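PDB 7BYS: galactan 1,3-beta-galactosidase from Phanerochaete chrysosporium, which probably hydrolyses beta-1,3-linked galactan from its chain ends as a family 43 glycoside hydrolase and also carries a calcium-containing carbohydrate-binding module. Local coordinates for residues A[258-261]-A[267-270]; A[35-40]-A[44-49]; A[139-144]-A[196-201]. One frame throughout, in Å; residues are numbered along the deposited sequence.

In the fold
All three contacts belong to the catalytic domain, whose successive antiparallel sheets fit the five-bladed beta-propeller of family 43. Contacts 1 and 2 each close a hairpin of their own, in the last and first of these sheets, mainly through backbone hydrogen bonds; contact 3 joins the third sheet to the fourth through side chains alone. Contact 1 lies nearest the centre of the chain, about 7 Å from it centre to centre, against about 16 Å and 18 Å for contacts 2 and 3. Contacts 1 and 2 touch where Trp260 CH2 packs 3.5 Å from Glu36 OE1, beside galactose-binding residues. Contact 2 ends in a water-bridged turn; contact 3, away from these sites, joins aromatic packing to a buried carboxylate.

Contact 1 (A[258-261]-A[267-270]); sequences DRWR and SSRY
Ser268 OG meets the Trp260 indole obliquely, 3.7 Å from CE3, while Asp258 CB lies over one face of that ring, displaced toward its rim. Trp208 adds an edge-to-face partner, and Gln242 accepts the bond from the indole NE1. Against the Tyr270 ring, Asp258 OD1 also comes in obliquely, 4.1 Å from CD1, with carboxylate and ring planes 61° apart; Trp33 meets this tyrosine edge-to-face. The guanidinium of Arg269 carries Ser267 O above one face. The backbones are tied by Arg259 N to Arg269 O at 2.9 Å, nearly straight at 174°, and by Arg269 N to Arg259 O at 3.0 Å. Past the strand end the serine side chain takes over: with OG turned beside its own backbone N (chi1 -58°), Ser268 OG accepts from Arg261 N at 3.0 Å and is also hydrogen-bonded to Leu265 O. A water donates to both Asp258 OD1 and Arg269 O, and Gly21 N holds OD2, so both carboxylate oxygens are satisfied. This is the end of an antiparallel beta hairpin in the last propeller blade, delivering Trp260 to the galactose site near Arg82 and Gln242.

Contact 2 (A[35-40]-A[44-49]); sequences GEDKSH and LFKAVS
This is the turn end of the antiparallel beta hairpin formed by strands 30-36 and 48-53 in the first propeller blade, with an Asx turn at Asp37. Two backbone bonds join the sides: Ser49 N to Gly35 O at 2.9 Å, and Asp37 N to Ala47 O at 3.0 Å, the second the straighter at 166°. Between them Glu36 and Val48 form a non-hydrogen-bonded pair, and Val48 CA adds a CA-H...O contact to Gly35 O. Asp37 CG stands anti to the backbone N (chi1 -177°), which directs the carboxylate across to the methylenes of Lys46. One oxygen, Asp37 OD1, makes the Asx turn by accepting Ser39 N at 3.0 Å, nearly along the C-O bond, and it also takes Ser39 OG at 2.9 Å from the syn side. The other, OD2, is engaged by Arg61 in a salt bridge, so the carboxylate is held at both oxygens. The extended Lys46 chain passes obliquely across this carboxylate, with CE 3.3 Å from Ser39 OG, until a bend at its last torsion (chi4 74°) brings its ammonium obliquely to the ring of the exposed His40. Its charge remains 5.0 Å from Asp37 OD2, measured at Lys46 NZ, too far for a salt bridge. As the strands part, water takes over: one molecule accepts from Lys46 N and lies close to the carbonyls of Asp37 and Ala47. Glu36 faces the galactose-binding residues Glu81 and Arg82, its OE2 accepting from Arg82 N. Its OE1 forms a salt bridge with Lys38 NZ at 2.8 Å, met from above the carboxylate plane, and the same ammonium donates to a water that in turn donates to Leu44 O.

Contact 3 (A[139-144]-A[196-201]); sequences SIFQDD and GEYFLI
Tyr198 reaches out of strand 197-204 with its phenol end against Asp143 and one ring edge against Phe141, and these three side chains make up the whole contact. The tight part is the hydrogen bond from Tyr198 OH to Asp143 OD2, only 2.6 Å long, arriving on the syn side of the carboxylate and slightly out of its plane. The carboxylate sits at the tyrosine's edge, turned 70° from the ring. Beside it, Phe141 CE2 packs 3.7 Å from Tyr198 CE1. The ring planes are 86° apart with centroids separated by 5.9 Å, an oblique meeting. Phe141 CG lies anti to the backbone N (chi1 172°), carrying the ring toward Tyr198, where Ile191 and Lys193 of strand 189-194 also touch it. The backbones themselves stay far apart: even the nearest CA atoms, those of Asp143 and Tyr198, are 9.5 Å apart, and no backbone bond spans the interval. Toward solvent the contact thins out, with Tyr198 partly exposed and the exposed Asp144 giving its backbone N to Asp143 OD1 at 2.8 Å. That same oxygen forms a salt bridge with Lys193, which also engages Asp144. Replacing Asp143 by an alanine would probably leave the Tyr198 hydroxyl without its acceptor and deprive Lys193 of one of its two carboxylates. At this point the third and fourth blades meet through a short phenol-carboxylate bond and aromatic packing, backed by Lys193; the buried carboxylate is probably kept ionised by that lysine and the phenol.

Contact 1 (A[258-261]-A[267-270])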
# COMPACT_ATOMS: atom_id res chain seq x y z
N ASP A 258 1.93 0.34 0.25
CA ASP A 258 2.09 1.44 1.21
C ASP A 258 2.31 2.73 0.45
O ASP A 258 3.03 2.76 -0.56
CB ASP A 258 3.35 1.22 2.07
CG ASP A 258 3.24 0.03 2.99
OD1 ASP A 258 2.43 0.09 3.94
OD2 ASP A 258 3.95 -0.96 2.77
N ARG A 259 1.71 3.82 0.93
CA ARG A 259 2.07 5.17 0.48
C ARG A 259 2.91 5.76 1.60
O ARG A 259 2.38 6.23 2.61
CB ARG A 259 0.84 6.03 0.20
CG ARG A 259 1.21 7.48 -0.16
CD ARG A 259 0.01 8.27 -0.65
NE ARG A 259 -0.50 7.66 -1.88
CZ ARG A 259 -1.76 7.70 -2.29
NH1 ARG A 259 -2.70 8.33 -1.58
NH2 ARG A 259 -2.09 7.09 -3.42
N TRP A 260 4.23 5.69 1.44
CA TRP A 260 5.14 6.13 2.49
C TRP A 260 5.16 7.64 2.55
O TRP A 260 5.29 8.32 1.53
CB TRP A 260 6.55 5.62 2.19
CG TRP A 260 6.67 4.13 2.20
CD1 TRP A 260 6.98 3.34 1.15
CD2 TRP A 260 6.48 3.27 3.33
NE1 TRP A 260 6.99 2.02 1.54
CE2 TRP A 260 6.70 1.95 2.87
CE3 TRP A 260 6.17 3.47 4.68
CZ2 TRP A 260 6.61 0.84 3.71
CZ3 TRP A 260 6.08 2.37 5.51
CH2 TRP A 260 6.30 1.07 5.03
N ARG A 261 5.05 8.18 3.76
CA ARG A 261 5.11 9.62 3.98
C ARG A 261 6.28 9.89 4.92
O ARG A 261 6.10 9.88 6.15
CB ARG A 261 3.79 10.10 4.57
CG ARG A 261 3.69 11.59 4.56
CD ARG A 261 2.34 12.03 4.98
NE ARG A 261 2.28 13.48 4.99
CZ ARG A 261 1.17 14.15 5.23
NH1 ARG A 261 0.05 13.49 5.48
NH2 ARG A 261 1.18 15.48 5.23
N SER A 267 1.44 8.32 9.43
CA SER A 267 0.31 8.60 8.56
C SER A 267 0.51 8.07 7.15
O SER A 267 -0.26 8.41 6.25
CB SER A 267 -0.00 10.10 8.56
OG SER A 267 -0.40 10.52 9.86
N SER A 268 1.53 7.24 6.94
CA SER A 268 1.63 6.53 5.67
C SER A 268 0.36 5.71 5.46
O SER A 268 -0.17 5.10 6.39
CB SER A 268 2.85 5.60 5.67
OG SER A 268 4.06 6.32 5.89
N ARG A 269 -0.14 5.72 4.22
CA ARG A 269 -1.47 5.19 3.93
C ARG A 269 -1.37 3.80 3.30
O ARG A 269 -0.29 3.33 2.92
CB ARG A 269 -2.27 6.14 3.01
CG ARG A 269 -2.58 7.52 3.63
CD ARG A 269 -3.19 7.43 5.02
NE ARG A 269 -3.58 8.75 5.53
CZ ARG A 269 -3.69 9.05 6.82
NH1 ARG A 269 -3.43 8.15 7.74
NH2 ARG A 269 -4.04 10.29 7.18
N TYR A 270 -2.51 3.13 3.23
CA TYR A 270 -2.62 1.79 2.69
C TYR A 270 -3.34 1.89 1.36
O TYR A 270 -4.48 2.37 1.30
CB TYR A 270 -3.37 0.89 3.68
CG TYR A 270 -2.73 0.94 5.04
CD1 TYR A 270 -1.47 0.37 5.26
CD2 TYR A 270 -3.35 1.59 6.11
CE1 TYR A 270 -0.86 0.43 6.49
CE2 TYR A 270 -2.73 1.66 7.36
CZ TYR A 270 -1.50 1.08 7.54
OH TYR A 270 -0.88 1.16 8.78
O HOH W 1 1.75 2.52 4.75
O HOH W 2 -0.74 10.74 4.84

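Contact 2 (A[35-40]-A[44-49])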
# COMPACT_ATOMS: atom_id res chain seq x y z
N GLY A 35 2.29 -5.95 10.63
CA GLY A 35 2.96 -4.85 9.98
C GLY A 35 3.79 -4.06 10.96
O GLY A 35 3.85 -4.37 12.15
N GLU A 36 4.44 -3.03 10.42
CA GLU A 36 5.26 -2.12 11.23
C GLU A 36 4.36 -1.10 11.92
O GLU A 36 3.58 -0.40 11.27
CB GLU A 36 6.24 -1.38 10.33
CG GLU A 36 7.07 -2.30 9.44
CD GLU A 36 7.50 -1.62 8.16
OE1 GLU A 36 7.34 -0.39 8.03
OE2 GLU A 36 7.96 -2.31 7.24
N ASP A 37 4.50 -0.98 13.25
CA ASP A 37 3.81 0.07 14.00
C ASP A 37 4.67 1.32 13.91
O ASP A 37 5.78 1.37 14.43
CB ASP A 37 3.63 -0.37 15.45
CG ASP A 37 2.85 0.64 16.28
OD1 ASP A 37 2.71 1.81 15.87
OD2 ASP A 37 2.38 0.26 17.38
N LYS A 38 4.17 2.35 13.22
CA LYS A 38 4.91 3.59 13.07
C LYS A 38 4.20 4.75 13.75
O LYS A 38 4.33 5.89 13.33
CB LYS A 38 5.19 3.88 11.60
CG LYS A 38 6.07 2.82 10.94
CD LYS A 38 6.34 3.11 9.47
CE LYS A 38 7.84 3.00 9.14
NZ LYS A 38 8.46 1.70 9.58
N SER A 39 3.46 4.47 14.83
CA SER A 39 2.56 5.48 15.40
C SER A 39 3.29 6.68 15.98
O SER A 39 2.66 7.72 16.20
CB SER A 39 1.66 4.86 16.46
OG SER A 39 2.45 4.27 17.47
N HIS A 40 4.59 6.57 16.25
CA HIS A 40 5.34 7.74 16.69
C HIS A 40 6.23 8.32 15.60
O HIS A 40 7.22 9.01 15.88
CB HIS A 40 6.05 7.48 18.02
CG HIS A 40 5.10 7.30 19.16
ND1 HIS A 40 5.21 6.29 20.08
CD2 HIS A 40 3.98 8.00 19.50
CE1 HIS A 40 4.22 6.38 20.96
NE2 HIS A 40 3.46 7.40 20.62
N LEU A 44 12.31 3.58 13.20
CA LEU A 44 12.90 2.57 14.06
C LEU A 44 11.82 1.69 14.67
O LEU A 44 10.62 1.99 14.60
CB LEU A 44 13.73 3.24 15.15
CG LEU A 44 14.72 4.27 14.62
CD1 LEU A 44 15.46 4.98 15.75
CD2 LEU A 44 15.69 3.61 13.66
N PHE A 45 12.25 0.61 15.30
CA PHE A 45 11.33 -0.44 15.70
C PHE A 45 10.54 -0.05 16.94
O PHE A 45 11.12 0.25 17.99
CB PHE A 45 12.11 -1.72 15.97
CG PHE A 45 11.26 -2.90 16.34
CD1 PHE A 45 10.07 -3.16 15.67
CD2 PHE A 45 11.66 -3.78 17.34
CE1 PHE A 45 9.30 -4.26 15.99
CE2 PHE A 45 10.89 -4.88 17.66
CZ PHE A 45 9.71 -5.11 16.99
N LYS A 46 9.21 -0.05 16.81
CA LYS A 46 8.30 0.03 17.94
C LYS A 46 7.58 -1.29 18.19
O LYS A 46 7.57 -1.77 19.32
CB LYS A 46 7.26 1.14 17.71
CG LYS A 46 6.23 1.23 18.83
CD LYS A 46 5.27 2.39 18.59
CE LYS A 46 4.17 2.42 19.64
NZ LYS A 46 4.68 2.91 20.95
N ALA A 47 6.98 -1.89 17.15
CA ALA A 47 6.35 -3.19 17.30
C ALA A 47 6.01 -3.74 15.93
O ALA A 47 5.84 -2.99 14.96
CB ALA A 47 5.07 -3.10 18.14
N VAL A 48 5.89 -5.07 15.85
CA VAL A 48 5.13 -5.71 14.79
C VAL A 48 3.72 -5.89 15.34
O VAL A 48 3.52 -6.61 16.32
CB VAL A 48 5.74 -7.06 14.37
CG1 VAL A 48 4.83 -7.74 13.33
CG2 VAL A 48 7.14 -6.87 13.78
N SER A 49 2.76 -5.20 14.73
CA SER A 49 1.37 -5.28 15.13
C SER A 49 0.71 -6.54 14.59
O SER A 49 1.24 -7.24 13.71
CB SER A 49 0.62 -4.06 14.60
OG SER A 49 0.79 -3.98 13.18
O HOH W 3 7.76 -0.57 14.41
O HOH W 4 8.09 3.18 14.56
O HOH W 5 9.05 1.22 12.23

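Contact 3 (A[139-144]-A[196-201])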
# COMPACT_ATOMS: atom_id res chain seq x y z
N SER A 139 10.36 -10.73 1.17
CA SER A 139 9.08 -11.33 1.50
C SER A 139 9.30 -12.83 1.66
O SER A 139 10.38 -13.36 1.37
CB SER A 139 8.03 -11.01 0.43
OG SER A 139 6.77 -11.55 0.77
N ILE A 140 8.26 -13.52 2.11
CA ILE A 140 8.25 -14.97 2.24
C ILE A 140 7.08 -15.47 1.42
O ILE A 140 5.96 -14.97 1.57
CB ILE A 140 8.08 -15.41 3.71
CG1 ILE A 140 9.24 -14.91 4.57
CG2 ILE A 140 7.91 -16.94 3.81
CD1 ILE A 140 10.55 -15.56 4.25
N PHE A 141 7.33 -16.43 0.54
CA PHE A 141 6.28 -17.08 -0.24
C PHE A 141 6.20 -18.54 0.16
O PHE A 141 7.22 -19.24 0.19
CB PHE A 141 6.56 -16.97 -1.75
CG PHE A 141 5.60 -17.77 -2.57
CD1 PHE A 141 4.28 -17.37 -2.71
CD2 PHE A 141 6.00 -18.98 -3.13
CE1 PHE A 141 3.37 -18.13 -3.42
CE2 PHE A 141 5.08 -19.76 -3.85
CZ PHE A 141 3.77 -19.33 -3.99
N GLN A 142 5.00 -19.01 0.48
CA GLN A 142 4.75 -20.41 0.81
C GLN A 142 3.97 -21.05 -0.34
O GLN A 142 2.84 -20.65 -0.63
CB GLN A 142 3.96 -20.51 2.11
CG GLN A 142 3.76 -21.93 2.62
CD GLN A 142 2.97 -21.93 3.91
OE1 GLN A 142 1.93 -21.28 4.00
NE2 GLN A 142 3.48 -22.62 4.92
N ASP A 143 4.57 -22.07 -0.96
CA ASP A 143 3.93 -22.77 -2.06
C ASP A 143 2.88 -23.73 -1.52
O ASP A 143 2.80 -24.02 -0.33
CB ASP A 143 4.99 -23.51 -2.88
CG ASP A 143 4.62 -23.65 -4.35
OD1 ASP A 143 3.47 -23.34 -4.74
OD2 ASP A 143 5.52 -24.08 -5.12
N ASP A 144 2.06 -24.25 -2.44
CA ASP A 144 0.98 -25.17 -2.09
C ASP A 144 1.27 -26.59 -2.55
O ASP A 144 0.34 -27.38 -2.78
CB ASP A 144 -0.38 -24.66 -2.59
CG ASP A 144 -0.45 -24.55 -4.11
OD1 ASP A 144 0.55 -24.82 -4.81
OD2 ASP A 144 -1.54 -24.19 -4.61
N GLY A 196 -1.73 -21.96 -11.24
CA GLY A 196 -0.52 -22.76 -11.21
C GLY A 196 0.76 -22.04 -11.56
O GLY A 196 1.84 -22.62 -11.42
N GLU A 197 0.67 -20.79 -12.01
CA GLU A 197 1.81 -19.97 -12.40
C GLU A 197 2.15 -19.02 -11.26
O GLU A 197 1.27 -18.63 -10.48
CB GLU A 197 1.45 -19.18 -13.66
CG GLU A 197 2.55 -18.32 -14.23
CD GLU A 197 3.39 -19.04 -15.27
OE1 GLU A 197 4.13 -18.35 -16.01
OE2 GLU A 197 3.31 -20.29 -15.34
N TYR A 198 3.42 -18.65 -11.16
CA TYR A 198 3.90 -17.77 -10.10
C TYR A 198 4.04 -16.35 -10.64
O TYR A 198 4.64 -16.14 -11.70
CB TYR A 198 5.25 -18.23 -9.56
CG TYR A 198 5.27 -19.65 -9.06
CD1 TYR A 198 4.96 -19.94 -7.73
CD2 TYR A 198 5.59 -20.70 -9.91
CE1 TYR A 198 4.96 -21.24 -7.27
CE2 TYR A 198 5.61 -22.01 -9.44
CZ TYR A 198 5.29 -22.27 -8.13
OH TYR A 198 5.31 -23.58 -7.68
N PHE A 199 3.50 -15.38 -9.91
CA PHE A 199 3.57 -13.98 -10.31
C PHE A 199 4.30 -13.19 -9.24
O PHE A 199 3.85 -13.13 -8.09
CB PHE A 199 2.16 -13.41 -10.55
CG PHE A 199 1.54 -13.89 -11.81
CD1 PHE A 199 0.94 -15.14 -11.86
CD2 PHE A 199 1.59 -13.12 -12.95
CE1 PHE A 199 0.38 -15.60 -13.06
CE2 PHE A 199 1.04 -13.58 -14.15
CZ PHE A 199 0.43 -14.82 -14.19
N LEU A 200 5.42 -12.59 -9.63
CA LEU A 200 6.22 -11.74 -8.76
C LEU A 200 5.86 -10.29 -9.04
O LEU A 200 5.83 -9.87 -10.20
CB LEU A 200 7.71 -11.98 -9.06
CG LEU A 200 8.73 -11.01 -8.44
CD1 LEU A 200 8.79 -11.17 -6.93
CD2 LEU A 200 10.11 -11.19 -9.04
N ILE A 201 5.55 -9.55 -7.98
CA ILE A 201 5.35 -8.10 -8.03
C ILE A 201 6.48 -7.46 -7.25
O ILE A 201 6.82 -7.94 -6.16
CB ILE A 201 4.01 -7.73 -7.37
CG1 ILE A 201 2.87 -8.61 -7.89
CG2 ILE A 201 3.73 -6.24 -7.57
CD1 ILE A 201 2.62 -8.46 -9.35